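Local coordinates for protein beta-agarase (Persicobacter, PDB 6AII) that probably hydrolyses the beta-1,4 linkages of agarose, releasing neoagarobiose, as a beta-agarase of glycoside hydrolase family GH16, at residues 137-142 / 276-281; 25-30 / 112-117; 80-85 / 303-308; 61-66 / 102-107; 197-202 / 260-265. All coordinates share one frame; numbering follows the deposited sequence.

Contact 1 (137-142 / 276-281)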
# COMPACT_ATOMS: atom_id res chain seq x y z
N MET A 137 3.36 -3.16 4.20
CA MET A 137 3.72 -3.64 5.53
C MET A 137 5.23 -3.86 5.57
O MET A 137 5.82 -4.30 4.58
CB MET A 137 2.99 -4.96 5.81
CG MET A 137 1.47 -4.84 5.61
SD MET A 137 0.55 -6.19 6.41
CE MET A 137 1.12 -7.54 5.42
N ILE A 138 5.85 -3.63 6.73
CA ILE A 138 7.32 -3.85 6.78
C ILE A 138 7.73 -4.24 8.20
O ILE A 138 7.10 -3.83 9.17
CB ILE A 138 8.13 -2.64 6.30
CG1 ILE A 138 9.62 -3.00 6.15
CG2 ILE A 138 7.94 -1.45 7.17
CD1 ILE A 138 10.29 -2.27 5.05
N SER A 139 8.72 -5.13 8.22
CA SER A 139 9.31 -5.57 9.52
C SER A 139 10.09 -4.43 10.18
O SER A 139 10.53 -3.47 9.56
CB SER A 139 10.14 -6.80 9.26
OG SER A 139 11.31 -6.48 8.51
N ASP A 140 10.25 -4.53 11.51
CA ASP A 140 10.88 -3.48 12.25
C ASP A 140 12.33 -3.25 11.80
O ASP A 140 12.80 -2.11 11.87
CB ASP A 140 10.94 -3.81 13.74
CG ASP A 140 9.63 -3.76 14.47
OD1 ASP A 140 8.59 -3.40 13.86
OD2 ASP A 140 9.65 -4.07 15.70
N ASP A 141 12.97 -4.26 11.28
CA ASP A 141 14.37 -4.15 10.83
C ASP A 141 14.46 -3.79 9.35
O ASP A 141 15.55 -3.69 8.84
CB ASP A 141 15.15 -5.40 11.15
CG ASP A 141 14.74 -6.65 10.39
OD1 ASP A 141 13.81 -6.56 9.56
OD2 ASP A 141 15.36 -7.71 10.63
N ASP A 142 13.31 -3.55 8.70
CA ASP A 142 13.31 -3.14 7.30
C ASP A 142 13.79 -4.23 6.34
O ASP A 142 14.03 -3.94 5.17
CB ASP A 142 14.08 -1.85 7.04
CG ASP A 142 13.46 -0.63 7.68
OD1 ASP A 142 12.21 -0.57 7.81
OD2 ASP A 142 14.25 0.25 8.05
N LEU A 276 9.15 -15.43 4.49
CA LEU A 276 8.67 -14.18 5.10
C LEU A 276 8.12 -14.49 6.49
O LEU A 276 7.03 -15.06 6.57
CB LEU A 276 7.54 -13.62 4.24
CG LEU A 276 7.97 -12.99 2.92
CD1 LEU A 276 6.75 -12.64 2.06
CD2 LEU A 276 8.78 -11.77 3.18
N THR A 277 8.81 -14.11 7.56
CA THR A 277 8.37 -14.48 8.90
C THR A 277 8.28 -13.31 9.85
O THR A 277 7.70 -13.47 10.93
CB THR A 277 9.32 -15.50 9.57
OG1 THR A 277 10.60 -14.92 9.77
CG2 THR A 277 9.47 -16.76 8.76
N LYS A 278 8.94 -12.18 9.58
CA LYS A 278 9.12 -11.20 10.63
C LYS A 278 7.84 -10.39 10.85
O LYS A 278 7.20 -9.97 9.85
CB LYS A 278 10.26 -10.27 10.28
CG LYS A 278 11.61 -10.97 10.29
CD LYS A 278 12.77 -10.09 9.89
CE LYS A 278 14.05 -10.88 10.11
NZ LYS A 278 15.17 -10.12 9.52
N PRO A 279 7.47 -10.10 12.07
CA PRO A 279 6.24 -9.28 12.31
C PRO A 279 6.35 -7.94 11.59
O PRO A 279 7.42 -7.36 11.57
CB PRO A 279 6.18 -9.07 13.82
CG PRO A 279 6.80 -10.37 14.33
CD PRO A 279 7.97 -10.59 13.38
N MET A 280 5.21 -7.47 11.07
CA MET A 280 5.20 -6.27 10.29
C MET A 280 4.20 -5.25 10.81
O MET A 280 3.07 -5.60 11.24
CB MET A 280 4.89 -6.57 8.83
CG MET A 280 5.87 -7.50 8.21
SD MET A 280 5.54 -7.68 6.42
CE MET A 280 6.72 -8.98 6.05
N LYS A 281 4.58 -3.96 10.67
CA LYS A 281 3.64 -2.84 10.90
C LYS A 281 2.95 -2.55 9.55
O LYS A 281 3.58 -2.80 8.52
CB LYS A 281 4.32 -1.57 11.39
CG LYS A 281 4.87 -1.70 12.81
CD LYS A 281 5.55 -0.46 13.29
CE LYS A 281 6.04 -0.64 14.72
NZ LYS A 281 6.59 0.66 15.19
O HOH W 1 9.51 -7.03 13.12
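Ile138 and Lys281 form an antiparallel hydrogen-bonded pair, Ile138 N donating to Lys281 O at 3.0 Å and Lys281 N to Ile138 O at 2.9 Å. The first bond lies in the carbonyl plane of Lys281; in the second the donor is tilted 31° from the plane of the Ile138 carbonyl. A CA-H...O contact continues the pairing, Ser139 CA resting on Pro279 O at 3.3 Å. Where the backbones part, a water takes over, accepting from Asp140 N at 3.1 Å and donating to Pro279 O at 2.6 Å. The pairing belongs to strands 132-139 and 280-287, in one sheet of the jelly-roll sandwich expected of GH16 enzymes, and a type I beta turn from Ser139 to Asp142 leads on into strand 144-151. The apolar part belongs to the methionines: Met280 SD touches Met137 CB at 3.8 Å, while Met280 CB and CG lie along the peptide between Ile138 and Ser139. Charge is concentrated at the turn. Lys278 runs out straight beyond CG and crosses the Asp141 side chain at about a right angle, NZ meeting the syn lone pair of Asp141 OD2 in a salt bridge of 2.7 Å. The other carboxylate oxygen, Asp141 OD1, receives Ser139 OG at 2.7 Å and also the N-H of Tyr143. An alanine in place of Asp141 would probably leave the Lys278 ammonium without its counter-charge and cost Ser139 OG and Tyr143 N a shared acceptor. Asp140 instead gives OD1 to His113, and Lys281 crosses it at about a right angle, its CE near OD1.

Contact 2 (25-30 / 112-117). With CA (calcium ion), chain B.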
# COMPACT_ATOMS: atom_id res chain seq x y z
N ALA A 25 -8.21 -7.07 16.96
CA ALA A 25 -8.74 -5.73 17.35
C ALA A 25 -7.72 -4.59 17.23
O ALA A 25 -8.13 -3.48 16.89
CB ALA A 25 -9.27 -5.82 18.75
N ASP A 26 -6.45 -4.81 17.52
CA ASP A 26 -5.50 -3.71 17.65
C ASP A 26 -5.07 -3.19 16.28
O ASP A 26 -4.42 -2.16 16.20
CB ASP A 26 -4.29 -4.08 18.50
CG ASP A 26 -3.29 -5.03 17.90
OD1 ASP A 26 -3.62 -5.75 16.95
OD2 ASP A 26 -2.21 -5.12 18.47
N MET A 27 -5.50 -3.88 15.24
CA MET A 27 -5.09 -3.50 13.86
C MET A 27 -6.32 -3.29 12.98
O MET A 27 -6.20 -3.30 11.77
CB MET A 27 -4.22 -4.60 13.24
CG MET A 27 -2.82 -4.72 13.84
SD MET A 27 -1.85 -3.26 13.47
CE MET A 27 -1.35 -3.65 11.79
N SER A 28 -7.52 -3.14 13.57
CA SER A 28 -8.76 -3.02 12.87
C SER A 28 -9.49 -1.75 13.31
O SER A 28 -9.50 -1.42 14.52
CB SER A 28 -9.69 -4.25 13.04
OG SER A 28 -9.04 -5.46 12.67
N ASP A 29 -10.07 -1.00 12.35
CA ASP A 29 -10.70 0.28 12.66
C ASP A 29 -11.60 0.67 11.50
O ASP A 29 -11.12 0.59 10.34
CB ASP A 29 -9.64 1.34 12.92
CG ASP A 29 -10.15 2.61 13.59
OD1 ASP A 29 -11.37 2.89 13.58
OD2 ASP A 29 -9.28 3.26 14.23
N ASP A 30 -12.87 1.08 11.77
CA ASP A 30 -13.69 1.62 10.69
C ASP A 30 -13.86 3.14 10.68
O ASP A 30 -14.65 3.66 9.90
CB ASP A 30 -15.02 0.87 10.61
CG ASP A 30 -15.87 0.88 11.86
OD1 ASP A 30 -15.48 1.48 12.86
OD2 ASP A 30 -16.97 0.28 11.74
N GLY A 112 0.56 -1.56 16.19
CA GLY A 112 0.63 -2.99 16.25
C GLY A 112 1.33 -3.63 15.06
O GLY A 112 1.77 -2.92 14.11
N HIS A 113 1.47 -4.95 15.18
CA HIS A 113 2.06 -5.77 14.19
C HIS A 113 1.11 -6.89 13.75
O HIS A 113 0.23 -7.36 14.50
CB HIS A 113 3.37 -6.44 14.66
CG HIS A 113 4.47 -5.48 14.95
ND1 HIS A 113 4.49 -4.71 16.11
CD2 HIS A 113 5.62 -5.23 14.30
CE1 HIS A 113 5.60 -3.96 16.10
NE2 HIS A 113 6.32 -4.28 15.01
N VAL A 114 1.38 -7.39 12.55
CA VAL A 114 0.80 -8.65 12.12
C VAL A 114 1.91 -9.64 11.76
O VAL A 114 3.04 -9.25 11.47
CB VAL A 114 -0.16 -8.46 10.94
CG1 VAL A 114 -1.26 -7.46 11.27
CG2 VAL A 114 0.57 -8.00 9.72
N GLN A 115 1.56 -10.92 11.82
CA GLN A 115 2.43 -12.01 11.42
C GLN A 115 1.57 -13.15 10.88
O GLN A 115 0.41 -13.38 11.37
CB GLN A 115 3.26 -12.46 12.63
CG GLN A 115 4.17 -13.63 12.35
CD GLN A 115 5.05 -13.93 13.54
OE1 GLN A 115 4.55 -14.02 14.67
NE2 GLN A 115 6.34 -14.08 13.28
N TYR A 116 2.12 -13.91 9.96
CA TYR A 116 1.41 -15.01 9.36
C TYR A 116 0.97 -15.98 10.48
O TYR A 116 1.70 -16.07 11.47
CB TYR A 116 2.28 -15.81 8.39
CG TYR A 116 3.36 -16.67 9.02
CD1 TYR A 116 4.55 -16.12 9.39
CD2 TYR A 116 3.09 -17.98 9.38
CE1 TYR A 116 5.51 -16.87 10.06
CE2 TYR A 116 4.03 -18.73 10.06
CZ TYR A 116 5.24 -18.17 10.38
OH TYR A 116 6.24 -18.89 11.04
N PRO A 117 -0.09 -16.71 10.28
CA PRO A 117 -1.14 -16.59 9.27
C PRO A 117 -2.04 -15.38 9.57
O PRO A 117 -2.61 -15.16 10.69
CB PRO A 117 -1.92 -17.92 9.28
CG PRO A 117 -1.78 -18.38 10.72
CD PRO A 117 -0.50 -17.76 11.25
CA CA B . -15.83 4.11 7.93
O HOH W 2 -2.20 -0.52 15.81
O HOH W 3 0.05 -6.14 17.48
O HOH W 4 -18.06 4.91 7.11
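Met27 bends twice along its chain, at chi2 (-66°) and again at chi3 (-80°), and the hook so formed lays SD against the backbone of Gly112 and swings CE onto Val114. The contact joins two loops of the GH16 beta sandwich: residues 25-30 follow strand 19-23, and residues 112-117 carry the chain from strand 97-110 in one sheet to strand 118-125 in the other. Met27 SD lies 3.6 Å from Gly112 C, and its CE meets Val114 CG1 at 3.8 Å. Val320 and Leu282, one from each sheet, also touch the methionine, which therefore sits between the layers. A serine in place of Met27 would probably open a gap beside Gly112 and take away one apolar neighbour of Val114 CG1. The polar side is bridged by water rather than by direct bonds. One water donates to Asp26 OD2 at 2.7 Å and accepts from His113 N at 3.0 Å, while Asp26 OD1 is held by Gln24; a second accepts from Gly112 N at 3.0 Å. At the far end of the loop the chain reaches the calcium site, shared with Asp5, Asn32, Gly74, Asp316 and a water, where Asp30 O binds the calcium ion at 2.3 Å.

Contact 3 (80-85 / 303-308)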
# COMPACT_ATOMS: atom_id res chain seq x y z
N ALA A 80 -3.01 15.56 0.62
CA ALA A 80 -1.98 16.34 -0.13
C ALA A 80 -2.40 17.80 -0.16
O ALA A 80 -3.50 18.15 -0.64
CB ALA A 80 -1.74 15.79 -1.52
N SER A 81 -1.43 18.67 0.14
CA SER A 81 -1.67 20.11 0.09
C SER A 81 -0.36 20.82 -0.28
O SER A 81 0.67 20.17 -0.41
CB SER A 81 -2.21 20.59 1.41
OG SER A 81 -1.31 20.32 2.47
N ARG A 82 -0.46 22.11 -0.52
CA ARG A 82 0.74 22.83 -1.04
C ARG A 82 0.78 24.23 -0.45
O ARG A 82 -0.03 25.08 -0.84
CB ARG A 82 0.77 22.81 -2.57
CG ARG A 82 2.00 23.51 -3.15
CD ARG A 82 2.17 23.23 -4.60
NE ARG A 82 2.50 21.86 -4.89
CZ ARG A 82 2.21 21.24 -6.01
NH1 ARG A 82 1.66 21.91 -7.02
NH2 ARG A 82 2.42 19.91 -6.09
N ASN A 83 1.80 24.46 0.34
CA ASN A 83 1.97 25.82 0.98
C ASN A 83 2.91 26.69 0.13
O ASN A 83 3.08 27.85 0.48
CB ASN A 83 2.45 25.73 2.41
CG ASN A 83 3.75 25.01 2.61
OD1 ASN A 83 4.56 24.98 1.68
ND2 ASN A 83 3.92 24.43 3.77
N GLY A 84 3.52 26.19 -0.95
CA GLY A 84 4.42 26.99 -1.74
C GLY A 84 5.89 26.82 -1.39
O GLY A 84 6.74 27.24 -2.23
N ASN A 85 6.23 26.20 -0.29
CA ASN A 85 7.62 25.95 0.07
C ASN A 85 8.24 24.96 -0.90
O ASN A 85 7.52 24.10 -1.47
CB ASN A 85 7.77 25.42 1.48
CG ASN A 85 7.41 26.42 2.54
OD1 ASN A 85 7.28 27.59 2.22
ND2 ASN A 85 7.13 25.93 3.72
N GLU A 303 -4.39 21.67 -10.39
CA GLU A 303 -5.05 20.45 -9.85
C GLU A 303 -5.21 20.55 -8.34
O GLU A 303 -6.31 20.31 -7.80
CB GLU A 303 -4.20 19.24 -10.24
CG GLU A 303 -4.29 18.85 -11.71
CD GLU A 303 -3.14 17.99 -12.23
OE1 GLU A 303 -2.24 17.60 -11.47
OE2 GLU A 303 -3.15 17.67 -13.46
N ILE A 304 -4.14 20.75 -7.61
CA ILE A 304 -4.19 20.65 -6.13
C ILE A 304 -5.04 21.76 -5.52
O ILE A 304 -5.71 21.52 -4.51
CB ILE A 304 -2.79 20.54 -5.51
CG1 ILE A 304 -2.84 19.97 -4.10
CG2 ILE A 304 -2.01 21.87 -5.59
CD1 ILE A 304 -1.51 19.37 -3.59
N TYR A 305 -5.01 22.97 -6.09
CA TYR A 305 -5.86 24.05 -5.58
C TYR A 305 -7.25 24.03 -6.22
O TYR A 305 -8.17 24.45 -5.56
CB TYR A 305 -5.20 25.41 -5.87
CG TYR A 305 -3.86 25.60 -5.21
CD1 TYR A 305 -3.63 25.22 -3.90
CD2 TYR A 305 -2.80 26.13 -5.93
CE1 TYR A 305 -2.39 25.39 -3.31
CE2 TYR A 305 -1.54 26.29 -5.36
CZ TYR A 305 -1.35 25.96 -4.03
OH TYR A 305 -0.12 26.14 -3.44
N GLY A 306 -7.42 23.50 -7.39
CA GLY A 306 -8.71 23.49 -8.01
C GLY A 306 -9.60 22.39 -7.51
O GLY A 306 -10.85 22.53 -7.46
N ARG A 307 -9.00 21.24 -7.17
CA ARG A 307 -9.78 20.10 -6.66
C ARG A 307 -9.12 19.53 -5.40
O ARG A 307 -8.69 18.36 -5.36
CB ARG A 307 -9.80 19.01 -7.73
CG ARG A 307 -10.38 19.48 -9.05
CD ARG A 307 -10.53 18.41 -10.10
NE ARG A 307 -9.25 18.03 -10.71
CZ ARG A 307 -8.56 16.90 -10.46
NH1 ARG A 307 -9.00 16.00 -9.58
NH2 ARG A 307 -7.39 16.73 -11.08
N PRO A 308 -9.15 20.28 -4.32
CA PRO A 308 -8.54 19.86 -3.05
C PRO A 308 -9.10 18.55 -2.50
O PRO A 308 -8.37 17.73 -1.97
CB PRO A 308 -8.76 21.04 -2.08
CG PRO A 308 -9.86 21.87 -2.73
CD PRO A 308 -9.74 21.64 -4.21
O HOH W 5 -5.91 19.14 -0.57
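Ile304, on the last turn of helix 301-306, plugs into the backbone of residues 80-82 with its CD1 3.8 Å from Ser81 CA. The helix here covers the loop between strands 75-79 and 86-90, which passes from one sheet of the GH16 beta sandwich to the other. The close-packed part is built around this isoleucine. With CG1 opposite the backbone N (chi1 -161°), its two branches diverge: CD1 reaches Ala80 and Ser81, coming to 4.1 Å from Ala80 CB, while CG2 lies over one face of the Arg82 guanidinium, 3.9 Å from NH1. The same CG2 stands over the centre of one face of its neighbour's ring, Tyr305, and the guanidinium and ring planes are 79° apart. Arg82 is held in place by a salt bridge to Asp301 and by bonds from NH2 to Thr103 OG1 and Pro299 O.

Toward solvent the contact thins out. The exposed Tyr305 reaches across to donate its OH to Arg82 O at 2.8 Å, from well above the carbonyl plane, and the same hydroxyl rests on Arg82 CG at 3.4 Å. A water bridges another margin, donating to Ala80 O at 2.6 Å and more distantly to Pro308 O. Past Arg82 the loop turns outward at Gly84 in an Asx turn, closed by Asn85 N bonding to Asn83 OD1 at 2.9 Å.

Contact 4 (61-66 / 102-107)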
# COMPACT_ATOMS: atom_id res chain seq x y z
N PRO A 61 9.94 15.26 -3.50
CA PRO A 61 9.46 16.54 -2.97
C PRO A 61 8.31 16.40 -1.96
O PRO A 61 7.69 17.39 -1.61
CB PRO A 61 9.05 17.34 -4.20
CG PRO A 61 8.51 16.26 -5.13
CD PRO A 61 9.43 15.09 -4.87
N THR A 62 8.08 15.16 -1.54
CA THR A 62 7.16 14.89 -0.45
C THR A 62 7.62 15.58 0.85
O THR A 62 8.81 15.49 1.23
CB THR A 62 7.06 13.39 -0.18
OG1 THR A 62 6.84 12.66 -1.41
CG2 THR A 62 6.05 13.08 0.91
N GLN A 63 6.66 16.19 1.59
CA GLN A 63 6.87 16.65 2.93
C GLN A 63 5.75 16.12 3.83
O GLN A 63 4.69 16.72 3.91
CB GLN A 63 6.86 18.19 3.04
CG GLN A 63 8.15 18.80 2.50
CD GLN A 63 8.22 20.30 2.63
OE1 GLN A 63 7.22 21.02 2.60
NE2 GLN A 63 9.46 20.80 2.78
N TRP A 64 6.00 14.97 4.42
CA TRP A 64 5.02 14.38 5.36
C TRP A 64 4.87 15.33 6.53
O TRP A 64 5.92 15.84 7.02
CB TRP A 64 5.43 13.01 5.84
CG TRP A 64 5.30 11.94 4.80
CD1 TRP A 64 4.36 11.83 3.82
CD2 TRP A 64 6.19 10.84 4.64
NE1 TRP A 64 4.59 10.71 3.09
CE2 TRP A 64 5.71 10.09 3.55
CE3 TRP A 64 7.31 10.38 5.33
CZ2 TRP A 64 6.31 8.92 3.12
CZ3 TRP A 64 7.92 9.23 4.88
CH2 TRP A 64 7.43 8.50 3.81
N ARG A 65 3.63 15.58 6.93
CA ARG A 65 3.36 16.48 8.04
C ARG A 65 2.31 15.79 8.89
O ARG A 65 1.34 15.28 8.35
CB ARG A 65 2.85 17.82 7.54
CG ARG A 65 3.89 18.67 6.82
CD ARG A 65 5.01 19.08 7.76
NE ARG A 65 6.02 19.91 7.10
CZ ARG A 65 7.20 19.48 6.63
NH1 ARG A 65 7.51 18.18 6.61
NH2 ARG A 65 8.07 20.41 6.19
N HIS A 66 2.46 15.92 10.20
CA HIS A 66 1.48 15.33 11.11
C HIS A 66 0.07 15.86 10.78
O HIS A 66 -0.93 15.08 10.82
CB HIS A 66 1.80 15.73 12.56
CG HIS A 66 3.05 15.08 13.04
ND1 HIS A 66 4.27 15.75 13.06
CD2 HIS A 66 3.32 13.82 13.43
CE1 HIS A 66 5.22 14.93 13.45
NE2 HIS A 66 4.66 13.76 13.77
N ALA A 102 7.25 21.76 -3.06
CA ALA A 102 6.93 20.57 -2.28
C ALA A 102 5.41 20.31 -2.29
O ALA A 102 4.58 21.17 -2.63
CB ALA A 102 7.41 20.75 -0.88
N THR A 103 5.09 19.09 -1.90
CA THR A 103 3.69 18.77 -1.57
C THR A 103 3.66 18.23 -0.15
O THR A 103 4.32 17.20 0.15
CB THR A 103 3.09 17.81 -2.60
OG1 THR A 103 3.33 18.27 -3.93
CG2 THR A 103 1.60 17.56 -2.36
N GLN A 104 2.92 18.86 0.77
CA GLN A 104 2.76 18.37 2.08
C GLN A 104 1.78 17.21 2.06
O GLN A 104 0.79 17.32 1.32
CB GLN A 104 2.30 19.46 3.04
CG GLN A 104 3.37 20.57 3.26
CD GLN A 104 3.45 21.53 2.11
OE1 GLN A 104 2.43 22.11 1.65
NE2 GLN A 104 4.69 21.73 1.57
N MET A 105 2.14 16.15 2.74
CA MET A 105 1.42 14.88 2.55
C MET A 105 1.32 14.15 3.85
O MET A 105 1.90 14.54 4.84
CB MET A 105 2.16 14.04 1.50
CG MET A 105 1.95 14.57 0.09
SD MET A 105 2.88 13.59 -1.13
CE MET A 105 1.75 13.51 -2.49
N GLY A 106 0.57 13.06 3.90
CA GLY A 106 0.44 12.31 5.13
C GLY A 106 0.97 10.90 5.04
O GLY A 106 1.07 10.28 3.94
N CYS A 107 1.29 10.35 6.21
CA CYS A 107 1.81 9.03 6.35
C CYS A 107 1.33 8.47 7.69
O CYS A 107 1.38 9.21 8.68
CB CYS A 107 3.34 9.07 6.25
SG CYS A 107 4.11 7.46 6.38
O HOH W 6 1.72 12.38 8.34
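Gln63 uses both its backbone polar groups on the neighbouring strand, N donating to Thr103 O at 2.9 Å and O accepting from Met105 N at 2.9 Å. Strands 62-64 and 103-105 are a parallel pair in the mixed sheet of the GH16 beta sandwich, and the pairing extends at both ends: Thr103 N donates to Pro61 O, and Arg65 N donates to Met105 O nearly along the C=O axis. On the glutamine face the two amides lie side by side, pointing the same way with their planes 56° apart. Gln104 NE2 donates in its own amide plane to Gln63 OE1 at 2.8 Å, while Gln104 OE1 accepts from Asn83 N. Arg65 NH1 returns to its own segment, donating to Trp64 O at 2.9 Å, and also forms a salt bridge with Asp57.

The opposite face carries Thr62, Trp64, Thr103 and Met105, with polar atoms that look outside the pair for partners. Thr62 OG1 bonds with Pro59 and Ala288, Thr103 OG1 with Tyr298 and Arg82, and Trp64 NE1 with Ile286 O. The indole is sandwiched, Thr62 CG2 lying 3.4 Å above one face and Cys107 over the other. Past the paired residues, Cys107 N donates to a water. A chi1 of -179° turns SG away from the Cys107 backbone N, and the side chain spans the indole, CB over the five-membered ring and SG 4.1 Å from the centroid of the six-membered one.

Contact 5 (197-202 / 260-265)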
# COMPACT_ATOMS: atom_id res chain seq x y z
N GLU A 197 13.03 -10.49 -12.96
CA GLU A 197 13.40 -11.64 -12.13
C GLU A 197 12.66 -12.91 -12.57
O GLU A 197 12.84 -13.98 -11.97
CB GLU A 197 13.12 -11.33 -10.67
CG GLU A 197 13.93 -10.22 -10.07
CD GLU A 197 15.35 -10.61 -9.63
OE1 GLU A 197 15.81 -11.72 -10.02
OE2 GLU A 197 15.93 -9.83 -8.86
N GLY A 198 11.83 -12.83 -13.60
CA GLY A 198 11.10 -13.96 -14.08
C GLY A 198 9.84 -14.30 -13.31
O GLY A 198 9.38 -15.43 -13.34
N VAL A 199 9.24 -13.28 -12.66
CA VAL A 199 7.98 -13.48 -11.99
C VAL A 199 7.00 -12.41 -12.50
O VAL A 199 7.17 -11.23 -12.16
CB VAL A 199 8.14 -13.43 -10.45
CG1 VAL A 199 6.82 -13.74 -9.77
CG2 VAL A 199 9.22 -14.37 -9.93
N TYR A 200 6.03 -12.83 -13.31
CA TYR A 200 5.17 -12.00 -14.12
C TYR A 200 3.87 -11.60 -13.39
O TYR A 200 3.44 -12.25 -12.42
CB TYR A 200 4.91 -12.71 -15.45
CG TYR A 200 6.21 -13.01 -16.15
CD1 TYR A 200 6.99 -11.98 -16.62
CD2 TYR A 200 6.67 -14.31 -16.25
CE1 TYR A 200 8.22 -12.23 -17.22
CE2 TYR A 200 7.89 -14.58 -16.83
CZ TYR A 200 8.68 -13.54 -17.27
OH TYR A 200 9.88 -13.83 -17.86
N GLY A 201 3.25 -10.54 -13.90
CA GLY A 201 1.91 -10.17 -13.48
C GLY A 201 1.89 -9.24 -12.27
O GLY A 201 0.80 -8.87 -11.83
N THR A 202 3.04 -8.78 -11.76
CA THR A 202 3.06 -8.01 -10.52
C THR A 202 2.37 -6.64 -10.70
O THR A 202 1.99 -6.02 -9.69
CB THR A 202 4.48 -7.79 -9.97
OG1 THR A 202 5.22 -7.06 -10.97
CG2 THR A 202 5.16 -9.09 -9.58
N ALA A 260 8.32 -21.55 -11.40
CA ALA A 260 9.68 -21.02 -11.57
C ALA A 260 10.70 -22.06 -11.09
O ALA A 260 10.33 -23.02 -10.40
CB ALA A 260 9.87 -19.74 -10.83
N ASP A 261 11.97 -21.86 -11.48
CA ASP A 261 13.04 -22.77 -11.09
C ASP A 261 13.64 -22.34 -9.76
O ASP A 261 14.66 -22.90 -9.33
CB ASP A 261 14.19 -22.77 -12.11
CG ASP A 261 13.87 -23.50 -13.41
OD1 ASP A 261 12.95 -24.36 -13.41
OD2 ASP A 261 14.57 -23.22 -14.42
N PHE A 262 13.04 -21.35 -9.10
CA PHE A 262 13.52 -20.78 -7.85
C PHE A 262 12.30 -20.47 -6.98
O PHE A 262 11.15 -20.50 -7.48
CB PHE A 262 14.33 -19.50 -8.12
CG PHE A 262 13.61 -18.53 -9.03
CD1 PHE A 262 12.69 -17.62 -8.50
CD2 PHE A 262 13.81 -18.55 -10.41
CE1 PHE A 262 12.01 -16.74 -9.34
CE2 PHE A 262 13.12 -17.66 -11.24
CZ PHE A 262 12.22 -16.77 -10.70
N ASN A 263 12.54 -20.26 -5.71
CA ASN A 263 11.49 -19.84 -4.78
C ASN A 263 11.09 -18.40 -5.15
O ASN A 263 11.96 -17.53 -5.18
CB ASN A 263 11.97 -19.97 -3.35
CG ASN A 263 10.91 -19.60 -2.33
OD1 ASN A 263 10.60 -18.41 -2.19
ND2 ASN A 263 10.36 -20.59 -1.63
N VAL A 264 9.80 -18.13 -5.39
CA VAL A 264 9.44 -16.77 -5.89
C VAL A 264 9.24 -15.79 -4.75
O VAL A 264 9.22 -14.58 -5.07
CB VAL A 264 8.20 -16.82 -6.79
CG1 VAL A 264 8.43 -17.67 -8.00
CG2 VAL A 264 6.94 -17.22 -6.03
N LEU A 265 9.20 -16.23 -3.48
CA LEU A 265 9.17 -15.31 -2.34
C LEU A 265 10.56 -14.83 -1.94
O LEU A 265 10.70 -13.69 -1.55
CB LEU A 265 8.45 -15.89 -1.15
CG LEU A 265 7.00 -16.09 -1.57
CD1 LEU A 265 6.68 -17.53 -1.91
CD2 LEU A 265 6.02 -15.41 -0.68
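Val199 CG2 meets the Phe262 ring at its edge, near the ring plane, 3.7 Å from CE1. The same methyl touches Val264 CG1 at 3.9 Å, so a single branch of the valine serves both apolar partners. These are loops at the edge of the GH16 beta sandwich: residues 197-202 precede strand 203-204 of the mixed sheet, residues 260-265 follow strand 255-259 of the antiparallel one, and the contact brings them together without a direct hydrogen bond. The ring also approaches a carbonyl, Phe262 CZ lying 3.1 Å from Glu197 O, which comes in obliquely.

Around this first shell, the ring is placed by its own loop. A chi1 of 49° folds the Phe262 ring back over its own loop, where Ala260 CB lies 3.7 Å above the centre of one face. Lys267 adds a cation-pi contact to the ring and also forms a salt bridge with Glu197 OE1, which Tyr268 OH binds as well, so Lys267, just past residues 260-265 in the same loop, links Phe262 to Glu197. Gly198 takes backbone angles (phi 81°, psi 27°) that suit glycine, letting the chain turn between Glu197 and Val199.

Further out, Val199 rests on Tyr191, Arg239 and Tyr246, while Val264 packs on Leu241 and Tyr246 and has its carbonyl bound by Tyr191 OH. Asn263 steadies the bend after Phe262: ND2 bonds to Asn227, and OD1 accepts from Asp266 N and, weakly, from Leu265 N at 2.9 Å.

From the N terminus, contact 2 opens first, and the loop it closes contains contact 4. Contact 3 begins inside both and ends near the C terminus, crossing each of them; its segment 80-85 touches contact 4. After contact 2 closes, contact 1 opens, nested within contact 3, and contact 5 is nested within contact 1. Contacts 1 and 4 reach the same mixed sheet through neighbouring strands 280-287 and 97-110. Contact 2 touches contact 1, which joins the 112-117 loop to the turn after strand 132-139, and Leu276 packs on Leu265 between contacts 1 and 5. Contacts 3 and 5 lie on opposite sides of the chain's centre, their own centres about 40 Å apart.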